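Local coordinates for phosphotransferase system, mannose/fructose/N-acetylgalactosamine-specific component IIB (Thermoanaerobacter tengcongensis, PDB 3LFJ), which probably serves as the cytoplasmic IIB component of a bacterial sugar phosphotransferase system, relaying phosphoryl groups from a phosphohistidine protein to incoming sugar, at residues V52-E57 against I107-R112; K111-M114 against P119-T122. All blocks are in the same frame, centred on the assembly; numbering follows the deposited sequence.

Interaction 1. Residues V52-E57 against I107-R112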
loop_
_atom_site.group_PDB
_atom_site.type_symbol
_atom_site.label_atom_id
_atom_site.label_comp_id
_atom_site.label_asym_id
_atom_site.label_seq_id
_atom_site.Cartn_x
_atom_site.Cartn_y
_atom_site.Cartn_z
ATOM N N VAL A 52 5.897 -0.638 7.174
ATOM C CA VAL A 52 6.988 -0.250 6.305
ATOM C C VAL A 52 6.407 0.595 5.192
ATOM O O VAL A 52 5.617 0.119 4.382
ATOM C CB VAL A 52 7.726 -1.463 5.732
ATOM C CG1 VAL A 52 8.757 -1.023 4.682
ATOM C CG2 VAL A 52 8.413 -2.223 6.867
ATOM N N ILE A 53 6.786 1.867 5.182
ATOM C CA ILE A 53 6.390 2.775 4.103
ATOM C C ILE A 53 7.470 2.744 3.052
ATOM O O ILE A 53 8.656 2.930 3.357
ATOM C CB ILE A 53 6.221 4.214 4.594
ATOM C CG1 ILE A 53 5.128 4.276 5.672
ATOM C CG2 ILE A 53 5.873 5.124 3.385
ATOM C CD1 ILE A 53 5.018 5.635 6.350
ATOM N N ILE A 54 7.068 2.462 1.817
ATOM C CA ILE A 54 8.018 2.453 0.702
ATOM C C ILE A 54 7.678 3.618 -0.209
ATOM O O ILE A 54 6.614 3.638 -0.835
ATOM C CB ILE A 54 7.994 1.125 -0.110
ATOM C CG1 ILE A 54 8.354 -0.044 0.795
ATOM C CG2 ILE A 54 8.996 1.224 -1.261
ATOM C CD1 ILE A 54 8.198 -1.424 0.119
ATOM N N ASP A 55 8.557 4.621 -0.235
ATOM C CA ASP A 55 8.353 5.815 -1.042
ATOM C C ASP A 55 9.677 6.567 -1.177
ATOM O O ASP A 55 10.320 6.881 -0.171
ATOM C CB ASP A 55 7.319 6.722 -0.366
ATOM C CG ASP A 55 6.898 7.850 -1.257
ATOM O OD1 ASP A 55 6.125 7.597 -2.216
ATOM O OD2 ASP A 55 7.344 8.995 -1.030
ATOM N N ASP A 56 10.059 6.897 -2.409
ATOM C CA ASP A 56 11.350 7.560 -2.635
ATOM C C ASP A 56 11.336 8.980 -2.108
ATOM O O ASP A 56 12.374 9.460 -1.645
ATOM C CB ASP A 56 11.664 7.612 -4.127
ATOM C CG ASP A 56 12.195 6.301 -4.683
ATOM O OD1 ASP A 56 12.603 5.390 -3.926
ATOM O OD2 ASP A 56 12.258 6.225 -5.938
ATOM N N GLU A 57 10.191 9.663 -2.186
ATOM C CA GLU A 57 10.108 11.053 -1.686
ATOM C C GLU A 57 10.194 11.056 -0.167
ATOM O O GLU A 57 10.965 11.824 0.419
ATOM C CB GLU A 57 8.799 11.728 -2.121
ATOM C CG GLU A 57 8.779 12.166 -3.574
ATOM C CD GLU A 57 7.579 13.032 -3.937
ATOM O OE1 GLU A 57 6.862 13.511 -3.027
ATOM O OE2 GLU A 57 7.362 13.237 -5.153
ATOM N N ILE A 107 0.202 4.056 -6.632
ATOM C CA ILE A 107 0.247 2.837 -7.421
ATOM C C ILE A 107 1.589 2.627 -8.107
ATOM O O ILE A 107 2.123 1.514 -8.104
ATOM C CB ILE A 107 -0.914 2.801 -8.452
ATOM C CG1 ILE A 107 -2.246 2.661 -7.723
ATOM C CG2 ILE A 107 -0.709 1.646 -9.433
ATOM C CD1 ILE A 107 -3.449 3.077 -8.568
ATOM N N ASP A 108 2.164 3.697 -8.658
ATOM C CA ASP A 108 3.428 3.543 -9.344
ATOM C C ASP A 108 4.546 2.963 -8.480
ATOM O O ASP A 108 5.354 2.147 -8.937
ATOM C CB ASP A 108 3.893 4.856 -9.940
ATOM C CG ASP A 108 5.107 4.667 -10.811
ATOM O OD1 ASP A 108 6.191 5.183 -10.471
ATOM O OD2 ASP A 108 4.993 3.934 -11.825
ATOM N N THR A 109 4.619 3.390 -7.221
ATOM C CA THR A 109 5.678 2.887 -6.371
ATOM C C THR A 109 5.446 1.413 -6.061
ATOM O O THR A 109 6.384 0.625 -6.023
ATOM C CB THR A 109 5.812 3.730 -5.093
ATOM O OG1 THR A 109 6.057 5.104 -5.454
ATOM C CG2 THR A 109 6.963 3.231 -4.232
ATOM N N CYS A 110 4.180 1.041 -5.880
ATOM C CA CYS A 110 3.843 -0.358 -5.688
ATOM C C CYS A 110 4.245 -1.178 -6.926
ATOM O O CYS A 110 4.876 -2.226 -6.801
ATOM C CB CYS A 110 2.354 -0.500 -5.371
ATOM S SG CYS A 110 1.860 -2.216 -5.115
ATOM N N LYS A 111 3.921 -0.672 -8.115
ATOM C CA LYS A 111 4.308 -1.352 -9.357
ATOM C C LYS A 111 5.820 -1.536 -9.441
ATOM O O LYS A 111 6.308 -2.612 -9.776
ATOM C CB LYS A 111 3.783 -0.604 -10.589
ATOM C CG LYS A 111 4.346 -1.122 -11.927
ATOM C CD LYS A 111 3.849 -0.248 -13.077
ATOM C CE LYS A 111 3.821 -0.991 -14.405
ATOM N NZ LYS A 111 5.127 -1.565 -14.794
ATOM N N ARG A 112 6.573 -0.487 -9.110
ATOM C CA ARG A 112 8.025 -0.611 -9.145
ATOM C C ARG A 112 8.556 -1.721 -8.235
ATOM O O ARG A 112 9.465 -2.482 -8.631
ATOM C CB ARG A 112 8.697 0.723 -8.814
ATOM C CG ARG A 112 8.541 1.744 -9.919
ATOM C CD ARG A 112 8.908 3.132 -9.417
ATOM N NE ARG A 112 10.301 3.170 -8.985
ATOM C CZ ARG A 112 10.780 4.061 -8.118
ATOM N NH1 ARG A 112 9.955 4.958 -7.594
ATOM N NH2 ARG A 112 12.070 4.040 -7.780
HETATM O O HOH W 1 8.625 6.297 -4.773
#

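Interaction 2. Residues K111-M114 against P119-T122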
loop_
_atom_site.group_PDB
_atom_site.type_symbol
_atom_site.label_atom_id
_atom_site.label_comp_id
_atom_site.label_asym_id
_atom_site.label_seq_id
_atom_site.Cartn_x
_atom_site.Cartn_y
_atom_site.Cartn_z
ATOM N N LYS A 111 3.921 -0.672 -8.115
ATOM C CA LYS A 111 4.308 -1.352 -9.357
ATOM C C LYS A 111 5.820 -1.536 -9.441
ATOM O O LYS A 111 6.308 -2.612 -9.776
ATOM C CB LYS A 111 3.783 -0.604 -10.589
ATOM C CG LYS A 111 4.346 -1.122 -11.927
ATOM C CD LYS A 111 3.849 -0.248 -13.077
ATOM C CE LYS A 111 3.821 -0.991 -14.405
ATOM N NZ LYS A 111 5.127 -1.565 -14.794
ATOM N N ARG A 112 6.573 -0.487 -9.110
ATOM C CA ARG A 112 8.025 -0.611 -9.145
ATOM C C ARG A 112 8.556 -1.721 -8.235
ATOM O O ARG A 112 9.465 -2.482 -8.631
ATOM C CB ARG A 112 8.697 0.723 -8.814
ATOM C CG ARG A 112 8.541 1.744 -9.919
ATOM C CD ARG A 112 8.908 3.132 -9.417
ATOM N NE ARG A 112 10.301 3.170 -8.985
ATOM C CZ ARG A 112 10.780 4.061 -8.118
ATOM N NH1 ARG A 112 9.955 4.958 -7.594
ATOM N NH2 ARG A 112 12.070 4.040 -7.780
ATOM N N VAL A 113 8.024 -1.841 -7.016
ATOM C CA VAL A 113 8.516 -2.891 -6.137
ATOM C C VAL A 113 8.060 -4.273 -6.576
ATOM O O VAL A 113 8.807 -5.231 -6.450
ATOM C CB VAL A 113 8.204 -2.683 -4.641
ATOM C CG1 VAL A 113 8.915 -1.428 -4.114
ATOM C CG2 VAL A 113 6.737 -2.632 -4.392
ATOM N N MET A 114 6.844 -4.383 -7.092
ATOM C CA MET A 114 6.417 -5.684 -7.593
ATOM C C MET A 114 7.220 -6.068 -8.835
ATOM O O MET A 114 7.616 -7.224 -8.985
ATOM C CB MET A 114 4.918 -5.693 -7.861
ATOM C CG MET A 114 4.133 -5.472 -6.588
ATOM S SD MET A 114 2.385 -5.855 -6.779
ATOM C CE MET A 114 2.472 -7.636 -6.886
ATOM N N PRO A 119 7.084 -9.833 -3.457
ATOM C CA PRO A 119 5.814 -10.539 -3.618
ATOM C C PRO A 119 4.747 -9.912 -2.761
ATOM O O PRO A 119 4.834 -9.898 -1.538
ATOM C CB PRO A 119 6.134 -11.952 -3.136
ATOM C CG PRO A 119 7.198 -11.774 -2.125
ATOM C CD PRO A 119 7.978 -10.520 -2.505
ATOM N N ILE A 120 3.765 -9.343 -3.431
ATOM C CA ILE A 120 2.589 -8.831 -2.763
ATOM C C ILE A 120 1.392 -9.659 -3.211
ATOM O O ILE A 120 1.165 -9.825 -4.409
ATOM C CB ILE A 120 2.386 -7.359 -3.104
ATOM C CG1 ILE A 120 3.554 -6.545 -2.542
ATOM C CG2 ILE A 120 1.060 -6.862 -2.538
ATOM C CD1 ILE A 120 3.445 -5.055 -2.828
ATOM N N THR A 121 0.651 -10.177 -2.238
ATOM C CA THR A 121 -0.451 -11.100 -2.529
ATOM C C THR A 121 -1.813 -10.408 -2.490
ATOM O O THR A 121 -2.735 -10.802 -3.209
ATOM C CB THR A 121 -0.455 -12.321 -1.584
ATOM O OG1 THR A 121 -0.406 -11.912 -0.206
ATOM C CG2 THR A 121 0.720 -13.238 -1.884
ATOM N N THR A 122 -1.935 -9.393 -1.636
ATOM C CA THR A 122 -3.168 -8.632 -1.485
ATOM C C THR A 122 -2.802 -7.159 -1.487
ATOM O O THR A 122 -1.879 -6.744 -0.779
ATOM C CB THR A 122 -3.867 -8.942 -0.156
ATOM O OG1 THR A 122 -4.257 -10.319 -0.134
ATOM C CG2 THR A 122 -5.113 -8.073 0.029
#

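Interaction 1. Residues V52-E57 against I107-R112
R112 presents the end of its guanidinium to D56, and NH1 and NH2 converge on a single carboxylate oxygen in a salt bridge. In this α/β fold the salt bridge ties the start of the helical segment 56-60, just beyond the carboxyl end of strand 50-54, to helix 107-115. NH2 lies 2.9 Å from D56 OD2 and makes the straighter bond (153°), on the syn side; NH1, at 3.1 Å from the same OD2, reaches it from well above the carboxylate plane. OD2 sits in the guanidinium plane, the two planes are turned 65° apart, and both nitrogens share OD2 rather than taking one oxygen each. D56 OD1 instead accepts from V83 N at the start of helix 83-91. A bend at chi3 (61°) brings the long arginine chain round to the acid.

Beside the salt bridge a water bridges the segments, accepting from D56 N and donating to T109 OG1, which is also hydrogen-bonded to N106 OD1. D55 turns its carboxylate to L58 N as the N-cap of the next helix. Threonine suits position 109 because its two branches serve both environments: OG1 handles the water, while CG2, anti to the backbone N, packs inward, 3.4 Å from I54 O and 4.1 Å from I54 CG2.

Interaction 2. Residues K111-M114 against P119-T122
No aromatic ring takes part here; the flat group that M114 touches is the peptide carbonyl of I120, met by the terminal methyl: CE comes to 3.6 Å from I120 O, arriving from the side of the carbonyl that carries CA. A methyl bound to sulfur is slightly polarised, so its approach to a carbonyl oxygen is probably mildly favourable, although dispersion probably supplies most of the attraction. The same CE also rests 3.8 Å from I120 CB, and SD follows at 4.0 Å from that CB. The thioether thus lies across the base of the isoleucine at about a right angle to it. Further back along the methionine, CG meets the far end of the branch, 3.8 Å from I120 CD1. What lets one chain touch both ends of its partner is its shape: it runs extended through chi2 and then folds at chi3 (72°), bringing CE back over CB and the carbonyl.

The contact closes the return half of a β-α-β crossover, in which helix 107-115 ends and the chain turns back into strand 122-127. P119 directs its ring away from the helix, where W90 and I24 receive it, and the residue after it points its side chain inward. I120 suits that place because a branched aliphatic chain can fill the space between the helix and the sheet, where L102, F104 and A27 lie against it. Its extended CG1 branch (chi2 -180°) carries CD1 to V113, whose CG2 is a looser neighbour at 4.4 Å. Valine, compact and branched, touches this tip and also packs on F104 and V83. Methionine, long and flexible, runs across the isoleucine and also touches L154 and Y158 of helix 145-158.

Overall arrangement
From the N terminus, after strand 22-30 and helix 38-43, the chain forms strand 50-54 and the start of helix 56-60, then returns some fifty residues later in helix 107-115, where interaction 1 closes a long loop that contains helices 62-70 and 83-91 and strands 78-81 and 98-104. Interaction 2 follows directly and closes a short turn of four residues, leading into strand 122-127. The loops lie one after the other and share K111 and R112. Helix 107-115 is therefore fastened to the strand 50-54 side by its earlier turns and to the following loop by its last. Their centres lie 10 Å apart, and the apolar layers join: I54 CG2 packs 3.9 Å from V113 CG1, and C110 SG lies 4.0 Å from I120 CD1.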